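Long-range contact in IWS1 (Encephalitozoon cuniculi, PDB 2XPL), which is probably a transcription factor in RNA polymerase II regulation that may act both in TBP recruitment and in the steps after it: residues P82-R87 and K121-V126. Numbering follows the deposited sequence.
Sequences PNIKIR and KESKEV
Arg87 and Val126 mark the closest backbone approach, their CA atoms 7.7 Å apart, where the first turns of helices 84-96 and 124-142 come closest. No backbone hydrogen bond joins the two segments, so side chains make the connection. Asn83 and Ser123 occupy the N-cap positions, but the two helix starts are finished differently: Asn83 OD1 accepts from Lys85 N in a capping bond, whereas the Ser123 side chain makes none.

Arg87 and Glu122 form a two-pronged salt bridge across the gap. Its straighter prong runs from Arg87 NH2 to Glu122 OE1, 2.9 Å with an N-H...O angle of 168°, and meets the syn side of that oxygen. The other, Arg87 NE to Glu122 OE2, is slightly shorter at 2.8 Å but weak, bent to 127°. The guanidinium and carboxylate planes are 49° apart, consistent with this inequality: OE1 lies in the guanidinium plane, while OE2 comes in obliquely.

Both segments fall within the TFIIS N-terminal family region, an all-helical bundle in this chain, and the contact ties together the N-terminal ends of two of its helices. Tyr116 of helix 109-118 touches both Arg87 and Val126.

Each ionic group is also held from its own segment. Arg87 NH1 donates to Pro82 O at 2.8 Å, in the guanidinium plane, which together with OE1 fixes the rotation of the group. On the other side, Ser123 N meets Glu122 OE1 on the anti side at 3.1 Å, tilted out of the carboxylate plane, giving that oxygen two donors. Ile84 CG1 points away from the backbone N and carries CD1 across to the other segment, against Ser123 OG at 3.3 Å and Val126 CG2 at 4.0 Å.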
ATOM      1  N   PRO A  82       9.813  20.517  -1.630  1.00 24.79           N
ATOM      2  CA  PRO A  82       8.643  19.817  -1.055  1.00 24.02           C
ATOM      3  C   PRO A  82       8.269  20.519   0.235  1.00 24.58           C
ATOM      4  O   PRO A  82       9.118  21.226   0.821  1.00 25.16           O
ATOM      5  CB  PRO A  82       9.159  18.389  -0.790  1.00 20.51           C
ATOM      6  CG  PRO A  82      10.376  18.287  -1.602  1.00 22.07           C
ATOM      7  CD  PRO A  82      10.957  19.622  -1.865  1.00 22.40           C
ATOM      8  N   ASN A  83       7.012  20.413   0.642  1.00 23.40           N
ATOM      9  CA  ASN A  83       6.621  21.081   1.832  1.00 24.33           C
ATOM     10  C   ASN A  83       7.541  20.720   3.004  1.00 24.10           C
ATOM     11  O   ASN A  83       7.959  19.572   3.151  1.00 24.18           O
ATOM     12  CB  ASN A  83       5.193  20.744   2.213  1.00 23.90           C
ATOM     13  CG  ASN A  83       4.795  21.407   3.535  1.00 29.02           C
ATOM     14  OD1 ASN A  83       4.772  20.776   4.619  1.00 29.45           O
ATOM     15  ND2 ASN A  83       4.548  22.698   3.462  1.00 31.03           N
ATOM     16  N   ILE A  84       7.855  21.701   3.828  1.00 25.89           N
ATOM     17  CA  ILE A  84       8.665  21.482   5.038  1.00 27.10           C
ATOM     18  C   ILE A  84       8.321  20.237   5.951  1.00 26.51           C
ATOM     19  O   ILE A  84       9.230  19.582   6.476  1.00 26.50           O
ATOM     20  CB  ILE A  84       8.721  22.765   5.854  1.00 29.30           C
ATOM     21  CG1 ILE A  84       9.797  22.638   6.949  1.00 31.40           C
ATOM     22  CG2 ILE A  84       7.283  23.124   6.388  1.00 29.80           C
ATOM     23  CD1 ILE A  84      11.042  23.417   6.712  1.00 33.22           C
ATOM     24  N   LYS A  85       7.040  19.899   6.143  1.00 26.93           N
ATOM     25  CA  LYS A  85       6.657  18.670   6.858  1.00 25.37           C
ATOM     26  C   LYS A  85       7.206  17.409   6.210  1.00 24.15           C
ATOM     27  O   LYS A  85       7.628  16.492   6.913  1.00 22.91           O
ATOM     28  CB  LYS A  85       5.145  18.553   7.017  1.00 28.34           C
ATOM     29  CG  LYS A  85       4.514  19.906   7.590  1.00 32.07           C
ATOM     30  CD  LYS A  85       3.469  19.712   8.699  1.00 39.23           C
ATOM     31  CE  LYS A  85       2.272  20.673   8.532  1.00 39.33           C
ATOM     32  NZ  LYS A  85       1.815  20.620   7.040  1.00 35.03           N
ATOM     33  N   ILE A  86       7.229  17.376   4.883  1.00 21.89           N
ATOM     34  CA  ILE A  86       7.824  16.260   4.183  1.00 22.17           C
ATOM     35  C   ILE A  86       9.329  16.246   4.402  1.00 22.38           C
ATOM     36  O   ILE A  86       9.890  15.192   4.716  1.00 21.40           O
ATOM     37  CB  ILE A  86       7.507  16.299   2.637  1.00 21.86           C
ATOM     38  CG1 ILE A  86       5.981  16.163   2.411  1.00 22.59           C
ATOM     39  CG2 ILE A  86       8.318  15.270   1.900  1.00 20.95           C
ATOM     40  CD1 ILE A  86       5.422  17.008   1.290  1.00 21.53           C
ATOM     41  N   ARG A  87       9.977  17.401   4.220  1.00 22.33           N
ATOM     42  CA  ARG A  87      11.399  17.447   4.328  1.00 23.37           C
ATOM     43  C   ARG A  87      11.798  17.018   5.765  1.00 24.87           C
ATOM     44  O   ARG A  87      12.758  16.275   5.927  1.00 25.01           O
ATOM     45  CB  ARG A  87      11.936  18.849   4.031  1.00 24.36           C
ATOM     46  CG  ARG A  87      11.309  19.544   2.857  1.00 24.68           C
ATOM     47  CD  ARG A  87      12.256  20.547   2.241  1.00 24.32           C
ATOM     48  NE  ARG A  87      12.534  21.709   3.086  1.00 25.18           N
ATOM     49  CZ  ARG A  87      11.769  22.818   3.158  1.00 29.68           C
ATOM     50  NH1 ARG A  87      10.623  22.895   2.476  1.00 25.74           N
ATOM     51  NH2 ARG A  87      12.137  23.859   3.945  1.00 22.99           N
ATOM     52  N   LYS A 121      18.510  28.370   2.285  1.00 46.41           N
ATOM     53  CA  LYS A 121      17.032  28.582   2.301  1.00 46.05           C
ATOM     54  C   LYS A 121      16.303  27.658   3.271  1.00 44.01           C
ATOM     55  O   LYS A 121      15.089  27.719   3.428  1.00 42.95           O
ATOM     56  CB  LYS A 121      16.463  28.384   0.899  1.00 45.42           C
ATOM     57  CG  LYS A 121      17.107  29.326  -0.134  1.00 49.58           C
ATOM     58  CD  LYS A 121      17.080  28.717  -1.525  1.00 53.42           C
ATOM     59  CE  LYS A 121      17.944  29.520  -2.500  1.00 58.12           C
ATOM     60  NZ  LYS A 121      17.638  29.126  -3.921  1.00 61.98           N
ATOM     61  N   GLU A 122      17.090  26.840   3.947  1.00 43.22           N
ATOM     62  CA  GLU A 122      16.621  25.776   4.773  1.00 42.05           C
ATOM     63  C   GLU A 122      16.625  26.267   6.218  1.00 43.77           C
ATOM     64  O   GLU A 122      17.488  27.022   6.615  1.00 45.20           O
ATOM     65  CB  GLU A 122      17.567  24.572   4.568  1.00 40.63           C
ATOM     66  CG  GLU A 122      16.996  23.225   4.785  1.00 39.23           C
ATOM     67  CD  GLU A 122      15.521  23.114   4.403  1.00 37.79           C
ATOM     68  OE1 GLU A 122      14.682  23.423   5.246  1.00 38.46           O
ATOM     69  OE2 GLU A 122      15.200  22.681   3.290  1.00 38.27           O
ATOM     70  N   SER A 123      15.650  25.835   7.005  1.00 43.93           N
ATOM     71  CA  SER A 123      15.603  26.179   8.421  1.00 46.53           C
ATOM     72  C   SER A 123      16.865  25.689   9.100  1.00 48.29           C
ATOM     73  O   SER A 123      17.480  24.701   8.681  1.00 47.62           O
ATOM     74  CB  SER A 123      14.428  25.462   9.077  1.00 45.47           C
ATOM     75  OG  SER A 123      13.692  24.737   8.091  1.00 44.32           O
ATOM     76  N   LYS A 124      17.238  26.364  10.168  1.00 50.93           N
ATOM     77  CA  LYS A 124      18.334  25.944  11.035  1.00 53.08           C
ATOM     78  C   LYS A 124      18.085  24.528  11.614  1.00 51.75           C
ATOM     79  O   LYS A 124      19.018  23.788  11.959  1.00 52.29           O
ATOM     80  CB  LYS A 124      18.450  26.988  12.147  1.00 55.85           C
ATOM     81  CG  LYS A 124      19.658  26.956  13.060  1.00 57.80           C
ATOM     82  CD  LYS A 124      19.584  28.214  13.947  1.00 59.51           C
ATOM     83  CE  LYS A 124      18.116  28.686  14.061  1.00 58.23           C
ATOM     84  NZ  LYS A 124      17.932  30.117  14.418  1.00 59.97           N
ATOM     85  N   GLU A 125      16.809  24.173  11.699  1.00 49.81           N
ATOM     86  CA  GLU A 125      16.353  22.962  12.340  1.00 48.58           C
ATOM     87  C   GLU A 125      16.610  21.765  11.412  1.00 45.44           C
ATOM     88  O   GLU A 125      17.042  20.679  11.856  1.00 45.49           O
ATOM     89  CB  GLU A 125      14.850  23.128  12.619  1.00 48.54           C
ATOM     90  CG  GLU A 125      14.491  24.205  13.705  1.00 53.77           C
ATOM     91  CD  GLU A 125      14.721  25.716  13.317  1.00 59.22           C
ATOM     92  OE1 GLU A 125      14.673  26.063  12.119  1.00 58.84           O
ATOM     93  OE2 GLU A 125      14.936  26.575  14.219  1.00 62.56           O
ATOM     94  N   VAL A 126      16.345  21.990  10.120  1.00 42.05           N
ATOM     95  CA  VAL A 126      16.406  20.955   9.081  1.00 39.05           C
ATOM     96  C   VAL A 126      17.856  20.801   8.663  1.00 39.65           C
ATOM     97  O   VAL A 126      18.364  19.690   8.616  1.00 38.35           O
ATOM     98  CB  VAL A 126      15.478  21.320   7.884  1.00 37.35           C
ATOM     99  CG1 VAL A 126      15.705  20.451   6.722  1.00 35.49           C
ATOM    100  CG2 VAL A 126      14.009  21.208   8.311  1.00 35.47           C
TER